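Local coordinates for DegT/DnrJ/EryC1/StrS aminotransferase (Brucella abortus 2308, PDB 4QGR), which probably acts as a pyridoxal-phosphate-dependent aminotransferase of the DegT/DnrJ/EryC1/StrS family, at residues K31-G36 and D246-A251; R37-P42 and N242-T247. All coordinates share one frame; numbering follows the deposited sequence.

Contact 1 (K31-G36 and D246-A251)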
loop_
_atom_site.group_PDB
_atom_site.type_symbol
_atom_site.label_atom_id
_atom_site.label_comp_id
_atom_site.label_asym_id
_atom_site.label_seq_id
_atom_site.Cartn_x
_atom_site.Cartn_y
_atom_site.Cartn_z
ATOM N N LYS A 31 22.623 -3.191 -6.167
ATOM C CA LYS A 31 22.937 -4.029 -5.005
ATOM C C LYS A 31 21.685 -4.757 -4.539
ATOM O O LYS A 31 21.726 -5.950 -4.245
ATOM C CB LYS A 31 23.500 -3.188 -3.854
ATOM C CG LYS A 31 23.782 -3.952 -2.563
ATOM C CD LYS A 31 24.204 -3.012 -1.414
ATOM C CE LYS A 31 24.374 -3.755 -0.072
ATOM N NZ LYS A 31 23.096 -4.223 0.588
ATOM N N VAL A 32 20.557 -4.038 -4.462
ATOM C CA VAL A 32 19.308 -4.658 -4.046
ATOM C C VAL A 32 18.867 -5.720 -5.056
ATOM O O VAL A 32 18.463 -6.848 -4.692
ATOM C CB VAL A 32 18.198 -3.604 -3.839
ATOM C CG1 VAL A 32 16.835 -4.242 -3.719
ATOM C CG2 VAL A 32 18.504 -2.749 -2.603
ATOM N N VAL A 33 18.885 -5.350 -6.325
ATOM C CA VAL A 33 18.510 -6.279 -7.391
ATOM C C VAL A 33 19.298 -7.608 -7.265
ATOM O O VAL A 33 18.689 -8.707 -7.292
ATOM C CB VAL A 33 18.668 -5.643 -8.783
ATOM C CG1 VAL A 33 18.556 -6.709 -9.885
ATOM C CG2 VAL A 33 17.608 -4.554 -8.975
ATOM N N ALA A 34 20.610 -7.504 -7.067
ATOM C CA ALA A 34 21.503 -8.662 -7.014
ATOM C C ALA A 34 21.292 -9.523 -5.767
ATOM O O ALA A 34 21.366 -10.754 -5.838
ATOM C CB ALA A 34 22.958 -8.213 -7.096
ATOM N N GLU A 35 20.998 -8.878 -4.644
ATOM C CA GLU A 35 20.992 -9.548 -3.351
ATOM C C GLU A 35 19.732 -10.363 -3.100
ATOM O O GLU A 35 19.758 -11.324 -2.349
ATOM C CB GLU A 35 21.267 -8.550 -2.223
ATOM C CG GLU A 35 22.738 -8.128 -2.163
ATOM C CD GLU A 35 23.111 -7.292 -0.938
ATOM O OE1 GLU A 35 22.199 -6.767 -0.225
ATOM O OE2 GLU A 35 24.357 -7.187 -0.704
ATOM N N GLY A 36 18.622 -10.002 -3.726
ATOM C CA GLY A 36 17.431 -10.866 -3.688
ATOM C C GLY A 36 16.605 -10.773 -2.421
ATOM O O GLY A 36 15.806 -11.656 -2.145
ATOM N N ASP A 246 9.582 -0.963 0.218
ATOM C CA ASP A 246 10.361 -1.955 -0.535
ATOM C C ASP A 246 11.865 -1.713 -0.269
ATOM O O ASP A 246 12.308 -0.560 -0.164
ATOM C CB ASP A 246 10.177 -1.827 -2.046
ATOM C CG ASP A 246 8.795 -2.133 -2.546
ATOM O OD1 ASP A 246 7.968 -2.858 -1.880
ATOM O OD2 ASP A 246 8.528 -1.631 -3.701
ATOM N N THR A 247 12.642 -2.777 -0.208
ATOM C CA THR A 247 14.091 -2.677 -0.041
ATOM C C THR A 247 14.686 -1.773 -1.113
ATOM O O THR A 247 15.529 -0.926 -0.848
ATOM C CB THR A 247 14.752 -4.050 -0.162
ATOM O OG1 THR A 247 14.111 -4.971 0.733
ATOM C CG2 THR A 247 16.228 -3.957 0.212
ATOM N N ILE A 248 14.216 -1.957 -2.345
ATOM C CA ILE A 248 14.739 -1.149 -3.450
ATOM C C ILE A 248 14.466 0.335 -3.234
ATOM O O ILE A 248 15.317 1.176 -3.559
ATOM C CB ILE A 248 14.198 -1.689 -4.794
ATOM C CG1 ILE A 248 15.067 -1.232 -5.945
ATOM C CG2 ILE A 248 12.731 -1.344 -5.011
ATOM C CD1 ILE A 248 14.728 -1.883 -7.256
ATOM N N GLN A 249 13.327 0.686 -2.642
ATOM C CA GLN A 249 13.061 2.094 -2.373
ATOM C C GLN A 249 13.830 2.599 -1.158
ATOM O O GLN A 249 14.283 3.775 -1.128
ATOM C CB GLN A 249 11.541 2.325 -2.193
ATOM C CG GLN A 249 10.727 2.042 -3.422
ATOM C CD GLN A 249 11.197 2.765 -4.655
ATOM O OE1 GLN A 249 11.751 3.876 -4.582
ATOM N NE2 GLN A 249 10.900 2.183 -5.812
ATOM N N ALA A 250 14.021 1.763 -0.147
ATOM C CA ALA A 250 14.902 2.165 0.990
ATOM C C ALA A 250 16.341 2.492 0.512
ATOM O O ALA A 250 16.984 3.430 1.009
ATOM C CB ALA A 250 14.919 1.122 2.068
ATOM N N ALA A 251 16.804 1.747 -0.490
ATOM C CA ALA A 251 18.157 1.926 -1.025
ATOM C C ALA A 251 18.254 3.279 -1.723
ATOM O O ALA A 251 19.233 4.035 -1.527
ATOM C CB ALA A 251 18.461 0.812 -1.968
#
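Val32 and Ile248 bring their CA atoms to within 5.8 Å where the last turn of helix 22-35 runs nearly antiparallel to the first turn of helix 247-278, at 152° between N-to-C directions and 9.7 Å between the short axes. This is an apolar helix-helix pair in a dimeric aminotransferase of the PLP-dependent superfamily, and Val32 carries most of it. Its two methyls meet different residues of the facing helix. CG1, held anti to the backbone N (chi1 167°), lies against the backbone at Ile248, 3.7 Å from Ile248 N, and also meets the root of that side chain at CB. A beta-branched valine suits this place, filling both directions with a short, stiff side chain. Thr247 contributes its methyl branch; its hydroxyl is engaged with Arg37 O. At the margin Val33 CG2 makes a looser contact with Ile248 CD1, and Ile248 also packs on Ile29 of helix 22-35 and on Gln249 of the second subunit. Gly36 ends the first helix with a positive phi of 80°, a conformation glycine adopts readily. Along the exposed flank of the same helix, Lys31 forms an i to i+4 salt bridge with Glu35, and its ammonium is shared with Glu43 of helix 42-55. That glutamate also touches Val32, Thr247 and Ala251, so helix 42-55 packs against both helices of the pair. The second methyl of Val32, CG2, lies between two residues one turn apart: Thr247 CG2 is 3.8 Å from it, and the short side chain of Ala251 leaves room for Val32 CG2 to rest 3.6 Å from Ala251 CB.

Contact 2 (R37-P42 and N242-T247); sequences RYILGP and NSRLDT. With PLP (pyridoxal-5'-phosphate), chain G; ACT (acetate ion), chain D.
Gly41 and Thr247 have the nearest CA atoms, 5.3 Å apart, where the irregular turn 37-42 lies against the extended loop 242-247, both leading into helices. The join rests on the Thr247 hydroxyl, which closes the turn by bridging its two ends. OG1 donates to Arg37 O at 2.7 Å, in the carbonyl plane, and accepts from Gly41 N at 2.8 Å, so one buried oxygen is gripped by two bonds. A third, weak link runs from Thr247 N to Tyr38 O. Gly41 suits this spot because Thr247 CG2 and Arg37 O occupy the space where a CB would stand. Leu40 N, in turn, donates to a water that donates on to Leu245 O, a one-water bridge between the backbones. Further along, Arg244 bends at chi3 (-71°), and its side chain runs alongside Ile39 and Leu40. Ile39 CG2 sits over one guanidinium face near its rim, 3.7 Å from Arg244 NE, while Leu40 crosses the aliphatic part at about a right angle, with CG near Arg244 CD. An acetate, probably from the crystallisation liquor, lies at the guanidinium edge, its carbon in plane: NH1 reaches O and NH2 reaches OXT, both at 3.0 Å, a two-pronged grip. NH2 also forms a salt bridge to Asp206 of the second subunit. Asn242 ND2 donates to O2P of a PLP at 2.8 Å; Lys199, Ser194, Gly66, Thr67 and Gln173 of the second subunit also hydrogen-bond that cofactor, so the loop adds to a PLP site made largely by the second subunit. Helix 42-55 flanks the contact through Glu43 and Val44 on Thr247 and Phe47 on Leu245, which also meets Ala62 of strand 59-63 and Leu253 of helix 247-278.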
loop_
_atom_site.group_PDB
_atom_site.type_symbol
_atom_site.label_atom_id
_atom_site.label_comp_id
_atom_site.label_asym_id
_atom_site.label_seq_id
_atom_site.Cartn_x
_atom_site.Cartn_y
_atom_site.Cartn_z
ATOM N N ARG A 37 16.822 -9.731 -1.621
ATOM C CA ARG A 37 16.109 -9.545 -0.367
ATOM C C ARG A 37 15.146 -8.385 -0.556
ATOM O O ARG A 37 15.260 -7.321 0.038
ATOM C CB ARG A 37 17.080 -9.269 0.751
ATOM C CG ARG A 37 18.066 -10.409 0.893
ATOM C CD ARG A 37 18.865 -10.284 2.154
ATOM N NE ARG A 37 19.950 -11.251 2.121
ATOM C CZ ARG A 37 20.576 -11.706 3.193
ATOM N NH1 ARG A 37 20.195 -11.316 4.411
ATOM N NH2 ARG A 37 21.556 -12.588 3.046
ATOM N N TYR A 38 14.165 -8.641 -1.387
ATOM C CA TYR A 38 13.300 -7.590 -1.912
ATOM C C TYR A 38 12.283 -7.091 -0.900
ATOM O O TYR A 38 11.684 -6.020 -1.101
ATOM C CB TYR A 38 12.585 -8.119 -3.162
ATOM C CG TYR A 38 13.557 -8.568 -4.210
ATOM C CD1 TYR A 38 14.526 -7.695 -4.713
ATOM C CD2 TYR A 38 13.526 -9.862 -4.701
ATOM C CE1 TYR A 38 15.480 -8.120 -5.638
ATOM C CE2 TYR A 38 14.456 -10.298 -5.631
ATOM C CZ TYR A 38 15.411 -9.398 -6.134
ATOM O OH TYR A 38 16.321 -9.829 -7.077
ATOM N N ILE A 39 12.028 -7.879 0.137
ATOM C CA ILE A 39 11.085 -7.497 1.158
ATOM C C ILE A 39 11.802 -7.400 2.496
ATOM O O ILE A 39 12.337 -8.395 2.993
ATOM C CB ILE A 39 9.950 -8.545 1.292
ATOM C CG1 ILE A 39 9.228 -8.758 -0.044
ATOM C CG2 ILE A 39 9.018 -8.184 2.403
ATOM C CD1 ILE A 39 8.401 -7.580 -0.547
ATOM N N LEU A 40 11.751 -6.226 3.096
ATOM C CA LEU A 40 12.452 -5.960 4.360
ATOM C C LEU A 40 13.902 -6.440 4.364
ATOM O O LEU A 40 14.400 -7.060 5.333
ATOM C CB LEU A 40 11.669 -6.541 5.531
ATOM C CG LEU A 40 10.223 -6.081 5.672
ATOM C CD1 LEU A 40 9.510 -6.850 6.769
ATOM C CD2 LEU A 40 10.144 -4.588 5.901
ATOM N N GLY A 41 14.614 -6.099 3.296
ATOM C CA GLY A 41 16.048 -6.368 3.223
ATOM C C GLY A 41 16.781 -5.361 4.056
ATOM O O GLY A 41 16.166 -4.484 4.666
ATOM N N PRO A 42 18.116 -5.462 4.089
ATOM C CA PRO A 42 18.878 -4.688 5.062
ATOM C C PRO A 42 18.733 -3.197 4.969
ATOM O O PRO A 42 18.752 -2.532 5.989
ATOM C CB PRO A 42 20.331 -5.086 4.785
ATOM C CG PRO A 42 20.197 -6.456 4.226
ATOM C CD PRO A 42 18.936 -6.491 3.432
ATOM N N ASN A 242 -1.121 -4.688 4.705
ATOM C CA ASN A 242 0.205 -4.934 4.168
ATOM C C ASN A 242 0.790 -3.595 3.804
ATOM O O ASN A 242 0.415 -3.045 2.779
ATOM C CB ASN A 242 0.140 -5.792 2.902
ATOM C CG ASN A 242 1.513 -6.022 2.272
ATOM O OD1 ASN A 242 2.533 -5.538 2.746
ATOM N ND2 ASN A 242 1.528 -6.757 1.182
ATOM N N SER A 243 1.739 -3.101 4.593
ATOM C CA SER A 243 2.296 -1.772 4.315
ATOM C C SER A 243 3.780 -1.681 4.609
ATOM O O SER A 243 4.179 -1.234 5.683
ATOM C CB SER A 243 1.536 -0.705 5.081
ATOM O OG SER A 243 1.955 0.577 4.709
ATOM N N ARG A 244 4.587 -2.100 3.632
ATOM C CA ARG A 244 6.047 -2.164 3.751
ATOM C C ARG A 244 6.694 -1.213 2.762
ATOM O O ARG A 244 6.211 -1.019 1.636
ATOM C CB ARG A 244 6.535 -3.594 3.505
ATOM C CG ARG A 244 6.033 -4.589 4.544
ATOM C CD ARG A 244 6.458 -6.028 4.255
ATOM N NE ARG A 244 5.757 -6.592 3.114
ATOM C CZ ARG A 244 5.285 -7.832 3.034
ATOM N NH1 ARG A 244 5.416 -8.686 4.049
ATOM N NH2 ARG A 244 4.734 -8.232 1.917
ATOM N N LEU A 245 7.810 -0.617 3.188
ATOM C CA LEU A 245 8.714 0.068 2.245
ATOM C C LEU A 245 9.604 -0.953 1.556
ATOM O O LEU A 245 10.317 -1.727 2.243
ATOM C CB LEU A 245 9.580 1.052 2.993
ATOM C CG LEU A 245 10.577 1.917 2.204
ATOM C CD1 LEU A 245 9.824 2.891 1.379
ATOM C CD2 LEU A 245 11.525 2.658 3.153
ATOM N N ASP A 246 9.582 -0.963 0.218
ATOM C CA ASP A 246 10.361 -1.955 -0.535
ATOM C C ASP A 246 11.865 -1.713 -0.269
ATOM O O ASP A 246 12.308 -0.560 -0.164
ATOM C CB ASP A 246 10.177 -1.827 -2.046
ATOM C CG ASP A 246 8.795 -2.133 -2.546
ATOM O OD1 ASP A 246 7.968 -2.858 -1.880
ATOM O OD2 ASP A 246 8.528 -1.631 -3.701
ATOM N N THR A 247 12.642 -2.777 -0.208
ATOM C CA THR A 247 14.091 -2.677 -0.041
ATOM C C THR A 247 14.686 -1.773 -1.113
ATOM O O THR A 247 15.529 -0.926 -0.848
ATOM C CB THR A 247 14.752 -4.050 -0.162
ATOM O OG1 THR A 247 14.111 -4.971 0.733
ATOM C CG2 THR A 247 16.228 -3.957 0.212
HETATM N N1 PLP G . -4.173 -14.161 -0.625
HETATM C C2 PLP G . -3.352 -15.239 -0.565
HETATM C C2A PLP G . -3.905 -16.629 -0.790
HETATM C C3 PLP G . -1.900 -15.054 -0.331
HETATM O O3 PLP G . -1.054 -16.100 -0.305
HETATM C C4 PLP G . -1.392 -13.682 -0.093
HETATM C C4A PLP G . 0.028 -13.369 0.102
HETATM O O4A PLP G . 0.847 -14.200 -0.177
HETATM C C5 PLP G . -2.364 -12.591 -0.182
HETATM C C6 PLP G . -3.716 -12.903 -0.424
HETATM C C5A PLP G . -1.871 -11.166 0.071
HETATM O O4P PLP G . -0.996 -10.732 -0.977
HETATM P P PLP G . 0.151 -9.674 -0.648
HETATM O O1P PLP G . 0.574 -9.177 -2.019
HETATM O O2P PLP G . -0.367 -8.588 0.296
HETATM O O3P PLP G . 1.224 -10.548 0.027
HETATM C C ACT D . 3.349 -11.475 2.457
HETATM O O ACT D . 4.049 -11.290 3.494
HETATM O OXT ACT D . 2.768 -10.546 1.881
HETATM C CH3 ACT D . 3.208 -12.857 1.879
HETATM O O HOH W 1 10.136 -4.308 2.052
#

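Overall arrangement
The two contacts are neighbours, with centres 8 Å apart, and they follow the same chain pieces. Residues 31-36 close helix 22-35 and run straight on into the turn 37-42, which leads to helix 42-55; some 200 residues later the loop 242-247 feeds helix 247-278, whose N-cap and first turn supply 246-251. Asp246 and Thr247 belong to both contacts, and a probable hydrogen bond from Tyr38 OH to Val33 O also ties them together. Contact 1 is thus the helical part and contact 2 the loop part of one join. Both touch the second subunit, and contact 2 continues to the cofactor phosphate in that subunit's pocket.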